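Long-range contacts in mosquitocidal toxin (Lysinibacillus sphaericus, PDB 2VSE), which probably kills mosquito larvae by ADP-ribosylating proteins of the target cell, its ricin-B-like lectin domains probably serving to bind cell-surface sugars: residues 317-322 / 355-360; 803-808 / 826-831; 658-663 / 678-683. All coordinates share one frame; numbering follows the deposited sequence.

Interaction 1 of 3, residues 317-322 / 355-360; sequences KNAYKI and NQYWTI
The ring of Tyr357 lies between two lysine chains, a compact case of aliphatic and cationic groups sharing one aromatic. Lys317 bends at its third torsion (chi3 88°) and crosses the ring at about a right angle, placing CE over its centre, 3.5 Å from the Tyr357 centroid. Its ammonium is still above that face, with NZ 4.7 Å from the centroid in a cation-pi contact, while Asn354 accepts its hydrogen bond. On the opposite face Lys321 runs alongside the tyrosine, pointing the same way. Its CG sits nearer the rim, 3.8 Å from the centroid, and its NZ donates to Tyr357 OH at 3.0 Å. Glu350 binds the same ammonium in a salt bridge, and would probably help to hold the chain along the ring.

Between the two segments, backbone bonding is limited to one antiparallel bridge: Tyr320 N donates to Trp358 O (2.7 Å) and Trp358 N returns a bond to Tyr320 O (3.0 Å). The strands 319-322 and 358-360 cross steeply, their directions 115° apart. Gln356, Tyr357 and Trp358 form the Gln-x-Trp signature of ricin-type beta-trefoil lectins. Here, Gln356 reaches Ser333 and backbone groups of Thr349 and Ser351, and Trp358 NE1 bonds Leu332 O.

Apolar contacts flank the bridge. Ile360 crosses the Tyr320 ring, with CD1 3.8 Å from its centroid, and Ile322 CD1 meets Trp358 CD1 at 3.8 Å. Water adds links at the polar margins: one molecule bonds both Tyr320 OH, which also meets Ile268 N, and Ile360 O, and another joins Ile322 N to Gln356 O.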
loop_
_atom_site.group_PDB
_atom_site.type_symbol
_atom_site.label_atom_id
_atom_site.label_comp_id
_atom_site.label_asym_id
_atom_site.label_seq_id
_atom_site.Cartn_x
_atom_site.Cartn_y
_atom_site.Cartn_z
ATOM N N LYS A 317 17.479 -36.028 -20.474
ATOM C CA LYS A 317 16.996 -35.841 -21.832
ATOM C C LYS A 317 16.885 -34.373 -22.205
ATOM O O LYS A 317 16.600 -34.043 -23.357
ATOM C CB LYS A 317 15.625 -36.493 -21.975
ATOM C CG LYS A 317 15.569 -37.914 -21.453
ATOM C CD LYS A 317 14.126 -38.384 -21.298
ATOM C CE LYS A 317 13.594 -39.008 -22.574
ATOM N NZ LYS A 317 14.320 -40.247 -22.939
ATOM N N ASN A 318 17.100 -33.496 -21.226
ATOM C CA ASN A 318 16.866 -32.063 -21.394
ATOM C C ASN A 318 15.540 -31.777 -22.130
ATOM O O ASN A 318 15.507 -31.047 -23.126
ATOM C CB ASN A 318 18.073 -31.391 -22.072
ATOM C CG ASN A 318 17.921 -29.876 -22.185
ATOM O OD1 ASN A 318 17.304 -29.221 -21.328
ATOM N ND2 ASN A 318 18.468 -29.315 -23.256
ATOM N N ALA A 319 14.460 -32.386 -21.635
ATOM C CA ALA A 319 13.129 -32.276 -22.230
ATOM C C ALA A 319 12.083 -32.482 -21.146
ATOM O O ALA A 319 12.411 -32.834 -20.016
ATOM C CB ALA A 319 12.952 -33.300 -23.343
ATOM N N TYR A 320 10.820 -32.276 -21.492
ATOM C CA TYR A 320 9.769 -32.223 -20.489
ATOM C C TYR A 320 8.585 -33.112 -20.828
ATOM O O TYR A 320 8.247 -33.295 -21.995
ATOM C CB TYR A 320 9.253 -30.784 -20.309
ATOM C CG TYR A 320 10.287 -29.729 -19.991
ATOM C CD1 TYR A 320 10.365 -29.172 -18.721
ATOM C CD2 TYR A 320 11.160 -29.254 -20.971
ATOM C CE1 TYR A 320 11.294 -28.175 -18.424
ATOM C CE2 TYR A 320 12.098 -28.277 -20.684
ATOM C CZ TYR A 320 12.156 -27.734 -19.409
ATOM O OH TYR A 320 13.093 -26.768 -19.117
ATOM N N LYS A 321 7.950 -33.648 -19.792
ATOM C CA LYS A 321 6.632 -34.247 -19.942
ATOM C C LYS A 321 5.565 -33.272 -19.407
ATOM O O LYS A 321 5.808 -32.487 -18.488
ATOM C CB LYS A 321 6.565 -35.609 -19.257
ATOM C CG LYS A 321 7.315 -36.694 -20.021
ATOM C CD LYS A 321 7.409 -38.036 -19.282
ATOM C CE LYS A 321 8.225 -37.929 -17.991
ATOM N NZ LYS A 321 8.709 -39.274 -17.570
ATOM N N ILE A 322 4.389 -33.322 -20.013
ATOM C CA ILE A 322 3.338 -32.365 -19.755
ATOM C C ILE A 322 2.050 -33.153 -19.460
ATOM O O ILE A 322 1.425 -33.738 -20.366
ATOM C CB ILE A 322 3.209 -31.383 -20.949
ATOM C CG1 ILE A 322 4.586 -30.762 -21.282
ATOM C CG2 ILE A 322 2.174 -30.316 -20.657
ATOM C CD1 ILE A 322 4.664 -29.974 -22.588
ATOM N N ASN A 355 8.200 -39.451 -28.011
ATOM C CA ASN A 355 7.134 -38.629 -28.602
ATOM C C ASN A 355 6.186 -37.939 -27.600
ATOM O O ASN A 355 5.322 -37.150 -27.992
ATOM C CB ASN A 355 6.379 -39.380 -29.713
ATOM C CG ASN A 355 5.570 -40.564 -29.202
ATOM O OD1 ASN A 355 5.050 -40.557 -28.085
ATOM N ND2 ASN A 355 5.449 -41.588 -30.042
ATOM N N GLN A 356 6.371 -38.229 -26.312
ATOM C CA GLN A 356 5.662 -37.500 -25.251
ATOM C C GLN A 356 6.628 -36.606 -24.490
ATOM O O GLN A 356 6.341 -36.169 -23.384
ATOM C CB GLN A 356 4.960 -38.448 -24.285
ATOM C CG GLN A 356 4.083 -39.486 -24.959
ATOM C CD GLN A 356 3.517 -40.473 -23.972
ATOM O OE1 GLN A 356 4.257 -41.215 -23.323
ATOM N NE2 GLN A 356 2.193 -40.486 -23.844
ATOM N N TYR A 357 7.787 -36.358 -25.083
ATOM C CA TYR A 357 8.742 -35.419 -24.522
ATOM C C TYR A 357 8.866 -34.221 -25.438
ATOM O O TYR A 357 8.778 -34.346 -26.670
ATOM C CB TYR A 357 10.112 -36.064 -24.333
ATOM C CG TYR A 357 10.221 -36.987 -23.142
ATOM C CD1 TYR A 357 10.663 -36.509 -21.907
ATOM C CD2 TYR A 357 9.907 -38.348 -23.251
ATOM C CE1 TYR A 357 10.783 -37.358 -20.805
ATOM C CE2 TYR A 357 10.022 -39.202 -22.152
ATOM C CZ TYR A 357 10.464 -38.698 -20.940
ATOM O OH TYR A 357 10.576 -39.521 -19.855
ATOM N N TRP A 358 9.075 -33.062 -24.827
ATOM C CA TRP A 358 9.126 -31.813 -25.552
ATOM C C TRP A 358 10.303 -31.030 -25.033
ATOM O O TRP A 358 10.485 -30.948 -23.825
ATOM C CB TRP A 358 7.825 -31.033 -25.330
ATOM C CG TRP A 358 6.630 -31.816 -25.748
ATOM C CD1 TRP A 358 5.911 -32.668 -24.980
ATOM C CD2 TRP A 358 6.040 -31.848 -27.052
ATOM N NE1 TRP A 358 4.897 -33.235 -25.715
ATOM C CE2 TRP A 358 4.947 -32.744 -26.991
ATOM C CE3 TRP A 358 6.319 -31.200 -28.265
ATOM C CZ2 TRP A 358 4.140 -33.024 -28.101
ATOM C CZ3 TRP A 358 5.508 -31.466 -29.363
ATOM C CH2 TRP A 358 4.431 -32.373 -29.272
ATOM N N THR A 359 11.124 -30.488 -25.930
ATOM C CA THR A 359 12.107 -29.494 -25.511
ATOM C C THR A 359 11.403 -28.144 -25.561
ATOM O O THR A 359 10.541 -27.906 -26.419
ATOM C CB THR A 359 13.372 -29.457 -26.393
ATOM O OG1 THR A 359 13.004 -29.151 -27.738
ATOM C CG2 THR A 359 14.143 -30.787 -26.344
ATOM N N ILE A 360 11.758 -27.278 -24.623
ATOM C CA ILE A 360 11.119 -25.983 -24.469
ATOM C C ILE A 360 12.201 -24.910 -24.561
ATOM O O ILE A 360 13.027 -24.775 -23.657
ATOM C CB ILE A 360 10.387 -25.907 -23.116
ATOM C CG1 ILE A 360 9.321 -27.015 -23.026
ATOM C CG2 ILE A 360 9.787 -24.521 -22.912
ATOM C CD1 ILE A 360 8.470 -27.006 -21.731
HETATM O O HOH W 1 14.376 -28.635 -23.053
HETATM O O HOH W 2 14.346 -25.575 -21.187
HETATM O O HOH W 3 4.189 -34.802 -22.347
#

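Interaction 2 of 3, residues 803-808 / 826-831; sequences VLDVFQ and DNQLWN
Gln828 and Trp830 meet strand 803-806 as the two fixed positions of a Gln-x-Trp motif, the signature of ricin-type beta-trefoil lectins. The glutamine shows how such a side chain serves two directions at once. Its CB lies 3.9 Å from Leu804 O and close to Val803 CG2. With CG anti to the carbonyl carbon (chi1 -54°) and the chain extended beyond, CG passes Asp805 OD2 at 3.5 Å. At the tip, NE2 donates to Asp805 OD2 at 2.9 Å, using the oxygen's anti lone pair; the carboxylate and amide planes stand almost perpendicular. NE2 also binds Gln821 O, and OE1 accepts from the backbone nitrogens of Tyr823 and Asn825, so both amide atoms are engaged and the rotation of the group is fixed.

Asn827 grips the next residue of the strand twice. Its O accepts a nearly straight bond (173°) from Val806 N, and its ND2 donates to Val806 O, 2.9 Å away, from a position tilted out of the carbonyl plane. Leu804 O lies in the plane of the Trp830 ring, at its edge, while at the far end of the indole Trp830 CH2 touches Val806 CG2 at 3.5 Å.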
loop_
_atom_site.group_PDB
_atom_site.type_symbol
_atom_site.label_atom_id
_atom_site.label_comp_id
_atom_site.label_asym_id
_atom_site.label_seq_id
_atom_site.Cartn_x
_atom_site.Cartn_y
_atom_site.Cartn_z
ATOM N N VAL A 803 1.544 34.001 18.766
ATOM C CA VAL A 803 2.488 33.115 18.110
ATOM C C VAL A 803 3.785 33.856 17.708
ATOM O O VAL A 803 3.785 35.079 17.492
ATOM C CB VAL A 803 1.848 32.421 16.877
ATOM C CG1 VAL A 803 0.448 31.879 17.230
ATOM C CG2 VAL A 803 1.790 33.373 15.645
ATOM N N LEU A 804 4.893 33.125 17.616
ATOM C CA LEU A 804 6.150 33.741 17.228
ATOM C C LEU A 804 5.995 34.356 15.852
ATOM O O LEU A 804 5.370 33.765 14.971
ATOM C CB LEU A 804 7.294 32.739 17.214
ATOM C CG LEU A 804 7.680 32.098 18.547
ATOM C CD1 LEU A 804 8.913 31.219 18.337
ATOM C CD2 LEU A 804 7.914 33.178 19.608
ATOM N N ASP A 805 6.579 35.543 15.679
ATOM C CA ASP A 805 6.325 36.376 14.528
ATOM C C ASP A 805 7.587 37.210 14.288
ATOM O O ASP A 805 8.099 37.887 15.201
ATOM C CB ASP A 805 5.085 37.232 14.810
ATOM C CG ASP A 805 4.846 38.327 13.767
ATOM O OD1 ASP A 805 5.804 39.100 13.501
ATOM O OD2 ASP A 805 3.685 38.442 13.254
ATOM N N VAL A 806 8.106 37.156 13.067
ATOM C CA VAL A 806 9.241 38.006 12.680
ATOM C C VAL A 806 8.723 39.427 12.466
ATOM O O VAL A 806 7.958 39.680 11.512
ATOM C CB VAL A 806 9.938 37.500 11.388
ATOM C CG1 VAL A 806 11.151 38.398 11.042
ATOM C CG2 VAL A 806 10.379 36.038 11.554
ATOM N N PHE A 807 9.133 40.323 13.370
ATOM C CA PHE A 807 8.567 41.661 13.500
ATOM C C PHE A 807 8.413 42.364 12.162
ATOM O O PHE A 807 9.387 42.498 11.413
ATOM C CB PHE A 807 9.430 42.496 14.451
ATOM C CG PHE A 807 9.113 43.971 14.456
ATOM C CD1 PHE A 807 7.831 44.428 14.716
ATOM C CD2 PHE A 807 10.118 44.900 14.233
ATOM C CE1 PHE A 807 7.555 45.781 14.738
ATOM C CE2 PHE A 807 9.865 46.258 14.275
ATOM C CZ PHE A 807 8.577 46.707 14.526
ATOM N N GLN A 808 7.185 42.795 11.858
ATOM C CA GLN A 808 6.937 43.637 10.683
ATOM C C GLN A 808 7.212 42.902 9.362
ATOM O O GLN A 808 7.192 43.482 8.297
ATOM C CB GLN A 808 7.746 44.954 10.746
ATOM C CG GLN A 808 6.998 46.057 11.412
ATOM C CD GLN A 808 7.723 47.384 11.459
ATOM O OE1 GLN A 808 8.926 47.500 11.206
ATOM N NE2 GLN A 808 6.978 48.404 11.772
ATOM N N ASP A 826 3.540 34.388 6.320
ATOM C CA ASP A 826 4.807 33.692 6.124
ATOM C C ASP A 826 5.825 33.989 7.216
ATOM O O ASP A 826 6.626 33.122 7.561
ATOM C CB ASP A 826 5.398 33.998 4.747
ATOM C CG ASP A 826 4.612 33.336 3.618
ATOM O OD1 ASP A 826 3.776 32.440 3.880
ATOM O OD2 ASP A 826 4.820 33.714 2.456
ATOM N N ASN A 827 5.795 35.199 7.768
ATOM C CA ASN A 827 6.702 35.520 8.852
ATOM C C ASN A 827 6.211 34.976 10.190
ATOM O O ASN A 827 6.779 35.329 11.217
ATOM C CB ASN A 827 6.876 37.026 8.950
ATOM C CG ASN A 827 5.587 37.709 9.273
ATOM O OD1 ASN A 827 4.595 37.497 8.579
ATOM N ND2 ASN A 827 5.561 38.485 10.357
ATOM N N GLN A 828 5.160 34.144 10.182
ATOM C CA GLN A 828 4.661 33.460 11.407
ATOM C C GLN A 828 4.734 31.931 11.293
ATOM O O GLN A 828 4.281 31.210 12.186
ATOM C CB GLN A 828 3.217 33.860 11.733
ATOM C CG GLN A 828 3.028 35.363 11.839
ATOM C CD GLN A 828 1.597 35.745 12.028
ATOM O OE1 GLN A 828 0.690 35.238 11.334
ATOM N NE2 GLN A 828 1.366 36.655 12.963
ATOM N N LEU A 829 5.309 31.451 10.191
ATOM C CA LEU A 829 5.397 30.020 9.907
ATOM C C LEU A 829 6.859 29.544 9.929
ATOM O O LEU A 829 7.764 30.255 9.482
ATOM C CB LEU A 829 4.706 29.688 8.577
ATOM C CG LEU A 829 3.166 29.758 8.699
ATOM C CD1 LEU A 829 2.523 30.128 7.383
ATOM C CD2 LEU A 829 2.539 28.456 9.263
ATOM N N TRP A 830 7.085 28.338 10.440
ATOM C CA TRP A 830 8.437 27.905 10.761
ATOM C C TRP A 830 8.721 26.494 10.302
ATOM O O TRP A 830 7.820 25.660 10.226
ATOM C CB TRP A 830 8.660 28.007 12.270
ATOM C CG TRP A 830 8.376 29.387 12.784
ATOM C CD1 TRP A 830 7.192 29.857 13.279
ATOM C CD2 TRP A 830 9.293 30.484 12.812
ATOM N NE1 TRP A 830 7.327 31.186 13.635
ATOM C CE2 TRP A 830 8.606 31.591 13.357
ATOM C CE3 TRP A 830 10.636 30.634 12.437
ATOM C CZ2 TRP A 830 9.212 32.834 13.534
ATOM C CZ3 TRP A 830 11.241 31.878 12.611
ATOM C CH2 TRP A 830 10.526 32.957 13.160
ATOM N N ASN A 831 9.982 26.242 9.967
ATOM C CA ASN A 831 10.478 24.890 9.736
ATOM C C ASN A 831 11.426 24.513 10.856
ATOM O O ASN A 831 12.044 25.384 11.486
ATOM C CB ASN A 831 11.249 24.793 8.435
ATOM C CG ASN A 831 10.554 25.489 7.280
ATOM O OD1 ASN A 831 9.560 24.993 6.743
ATOM N ND2 ASN A 831 11.109 26.627 6.856
HETATM O O HOH W 4 4.345 31.084 14.869
HETATM O O HOH W 5 2.778 39.312 11.113
#

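Interaction 3 of 3, residues 658-663 / 678-683; sequences NPNKIF and QDVTGQ
A bend at the second torsion of Lys661 (chi2 -70°) turns its chain alongside Asp679 and brings the two charges together, while Ile662, with CG1 set between the backbone N and the carbonyl carbon (chi1 60°), reaches Val680 with CG2 and CD1. The resulting salt bridge joins Lys661 NZ to Asp679 OD1 at 2.8 Å, the ammonium arriving from above the carboxylate, 48° out of its plane. Asn660 brings its amide near the same oxygen, its plane nearly parallel to the carboxylate but offset from it, and the ND2 to Asp679 OD1 separation of 3.3 Å has too poor an angle for a hydrogen bond.

Next to the salt bridge the backbones form the open end of an antiparallel beta hairpin. Ile662 N donates to Gln678 O at 3.0 Å, and Gln678 N answers with a bond of the same length to Ile662 O. One step outward, Val680 N meets Asn660 O at 3.1 Å, nearly in line with the carbonyl. On the face that carries Ile662 and Gln678, Ile662 also makes an apolar contact with Val680, crossing it at about a right angle, its CD1 3.6 Å from Val680 CG1.

The chain enters the hairpin through a type I turn, closed by Lys661 N to Asn658 O (2.7 Å). Inside it Asn658 OD1 accepts from Asn660 N (3.3 Å), an Asx turn.

In this beta-trefoil-like domain, strand 661-664 is an edge strand of its four-stranded sheet. Ile662 rests on Ile652 and Arg654 of strand 651-655, Phe663 turns inward among Trp641, Phe653 and Trp688, and Gln686 binds Asp679 O beyond the hairpin.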
loop_
_atom_site.group_PDB
_atom_site.type_symbol
_atom_site.label_atom_id
_atom_site.label_comp_id
_atom_site.label_asym_id
_atom_site.label_seq_id
_atom_site.Cartn_x
_atom_site.Cartn_y
_atom_site.Cartn_z
ATOM N N ASN A 658 -26.966 6.670 10.968
ATOM C CA ASN A 658 -27.205 7.065 9.582
ATOM C C ASN A 658 -25.889 7.537 8.973
ATOM O O ASN A 658 -25.547 8.714 9.075
ATOM C CB ASN A 658 -28.284 8.159 9.516
ATOM C CG ASN A 658 -28.767 8.443 8.093
ATOM O OD1 ASN A 658 -28.122 8.073 7.112
ATOM N ND2 ASN A 658 -29.909 9.109 7.983
ATOM N N PRO A 659 -25.118 6.610 8.372
ATOM C CA PRO A 659 -23.789 6.917 7.823
ATOM C C PRO A 659 -23.776 7.994 6.737
ATOM O O PRO A 659 -22.701 8.422 6.313
ATOM C CB PRO A 659 -23.321 5.563 7.277
ATOM C CG PRO A 659 -24.081 4.571 8.085
ATOM C CD PRO A 659 -25.435 5.180 8.224
ATOM N N ASN A 660 -24.959 8.424 6.302
ATOM C CA ASN A 660 -25.105 9.586 5.421
ATOM C C ASN A 660 -24.944 10.907 6.190
ATOM O O ASN A 660 -24.760 11.959 5.581
ATOM C CB ASN A 660 -26.462 9.524 4.691
ATOM C CG ASN A 660 -26.643 10.636 3.647
ATOM O OD1 ASN A 660 -25.697 11.047 2.969
ATOM N ND2 ASN A 660 -27.879 11.114 3.511
ATOM N N LYS A 661 -25.006 10.841 7.523
ATOM C CA LYS A 661 -24.815 12.009 8.393
ATOM C C LYS A 661 -23.399 12.114 8.962
ATOM O O LYS A 661 -22.831 11.128 9.431
ATOM C CB LYS A 661 -25.800 11.998 9.571
ATOM C CG LYS A 661 -27.270 12.080 9.200
ATOM C CD LYS A 661 -27.671 13.445 8.655
ATOM C CE LYS A 661 -29.119 13.425 8.185
ATOM N NZ LYS A 661 -29.422 14.599 7.330
ATOM N N ILE A 662 -22.850 13.323 8.930
ATOM C CA ILE A 662 -21.555 13.612 9.537
ATOM C C ILE A 662 -21.655 14.845 10.420
ATOM O O ILE A 662 -22.619 15.608 10.314
ATOM C CB ILE A 662 -20.524 13.929 8.476
ATOM C CG1 ILE A 662 -20.978 15.163 7.684
ATOM C CG2 ILE A 662 -20.274 12.712 7.598
ATOM C CD1 ILE A 662 -20.257 15.333 6.413
ATOM N N PHE A 663 -20.672 15.052 11.288
ATOM C CA PHE A 663 -20.642 16.291 12.061
ATOM C C PHE A 663 -19.682 17.333 11.490
ATOM O O PHE A 663 -18.503 17.055 11.225
ATOM C CB PHE A 663 -20.481 16.075 13.583
ATOM C CG PHE A 663 -19.154 15.501 14.007
ATOM C CD1 PHE A 663 -18.055 16.328 14.232
ATOM C CD2 PHE A 663 -19.013 14.137 14.234
ATOM C CE1 PHE A 663 -16.835 15.802 14.636
ATOM C CE2 PHE A 663 -17.799 13.603 14.658
ATOM C CZ PHE A 663 -16.709 14.432 14.850
ATOM N N GLN A 678 -25.132 16.776 9.146
ATOM C CA GLN A 678 -25.520 17.117 7.781
ATOM C C GLN A 678 -25.208 15.997 6.796
ATOM O O GLN A 678 -24.336 15.169 7.050
ATOM C CB GLN A 678 -24.864 18.439 7.347
ATOM C CG GLN A 678 -23.550 18.771 8.068
ATOM C CD GLN A 678 -22.775 19.920 7.436
ATOM O OE1 GLN A 678 -23.192 20.501 6.436
ATOM N NE2 GLN A 678 -21.635 20.238 8.015
ATOM N N ASP A 679 -25.942 15.969 5.684
ATOM C CA ASP A 679 -25.657 15.059 4.580
ATOM C C ASP A 679 -24.238 15.292 4.040
ATOM O O ASP A 679 -23.808 16.438 3.864
ATOM C CB ASP A 679 -26.701 15.228 3.467
ATOM C CG ASP A 679 -28.135 14.928 3.936
ATOM O OD1 ASP A 679 -28.329 14.069 4.826
ATOM O OD2 ASP A 679 -29.081 15.551 3.399
ATOM N N VAL A 680 -23.505 14.208 3.810
ATOM C CA VAL A 680 -22.158 14.311 3.252
ATOM C C VAL A 680 -22.177 15.078 1.942
ATOM O O VAL A 680 -22.982 14.797 1.049
ATOM C CB VAL A 680 -21.478 12.936 3.041
ATOM C CG1 VAL A 680 -20.869 12.463 4.324
ATOM C CG2 VAL A 680 -22.460 11.899 2.482
ATOM N N THR A 681 -21.281 16.048 1.839
ATOM C CA THR A 681 -21.270 16.924 0.691
ATOM C C THR A 681 -19.858 17.057 0.115
ATOM O O THR A 681 -19.673 17.560 -0.997
ATOM C CB THR A 681 -21.900 18.285 1.058
ATOM O OG1 THR A 681 -22.263 18.990 -0.133
ATOM C CG2 THR A 681 -20.958 19.126 1.901
ATOM N N GLY A 682 -18.874 16.583 0.876
ATOM C CA GLY A 682 -17.471 16.644 0.472
ATOM C C GLY A 682 -16.800 17.989 0.665
ATOM O O GLY A 682 -15.585 18.097 0.491
ATOM N N GLN A 683 -17.578 19.012 1.022
ATOM C CA GLN A 683 -17.041 20.367 1.217
ATOM C C GLN A 683 -16.166 20.416 2.456
ATOM O O GLN A 683 -16.245 19.533 3.316
ATOM C CB GLN A 683 -18.157 21.424 1.315
ATOM C CG GLN A 683 -19.196 21.404 0.183
ATOM C CD GLN A 683 -18.677 21.868 -1.178
ATOM O OE1 GLN A 683 -19.467 22.203 -2.066
ATOM N NE2 GLN A 683 -17.359 21.876 -1.354
#

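How the interactions relate
The three contacts fall in different lectin-like regions of the chain and hold no strand in common. Interaction 1 lies across the centre of the chain from the other two, whose own centres are 36 Å apart. Interactions 1 and 2 are variants of one theme, a Gln-x-Trp segment set against an earlier strand. In the partly buried interaction 1 the residue between Gln and Trp makes the main contact, through CH-pi and cation-pi contacts with two lysines; in the fully buried interaction 2 two side-chain amides bind a carboxylate and a backbone carbonyl, beside one backbone bond and the indole. Interaction 3, at the surface, replaces both with regular hairpin bonding and a peripheral salt bridge.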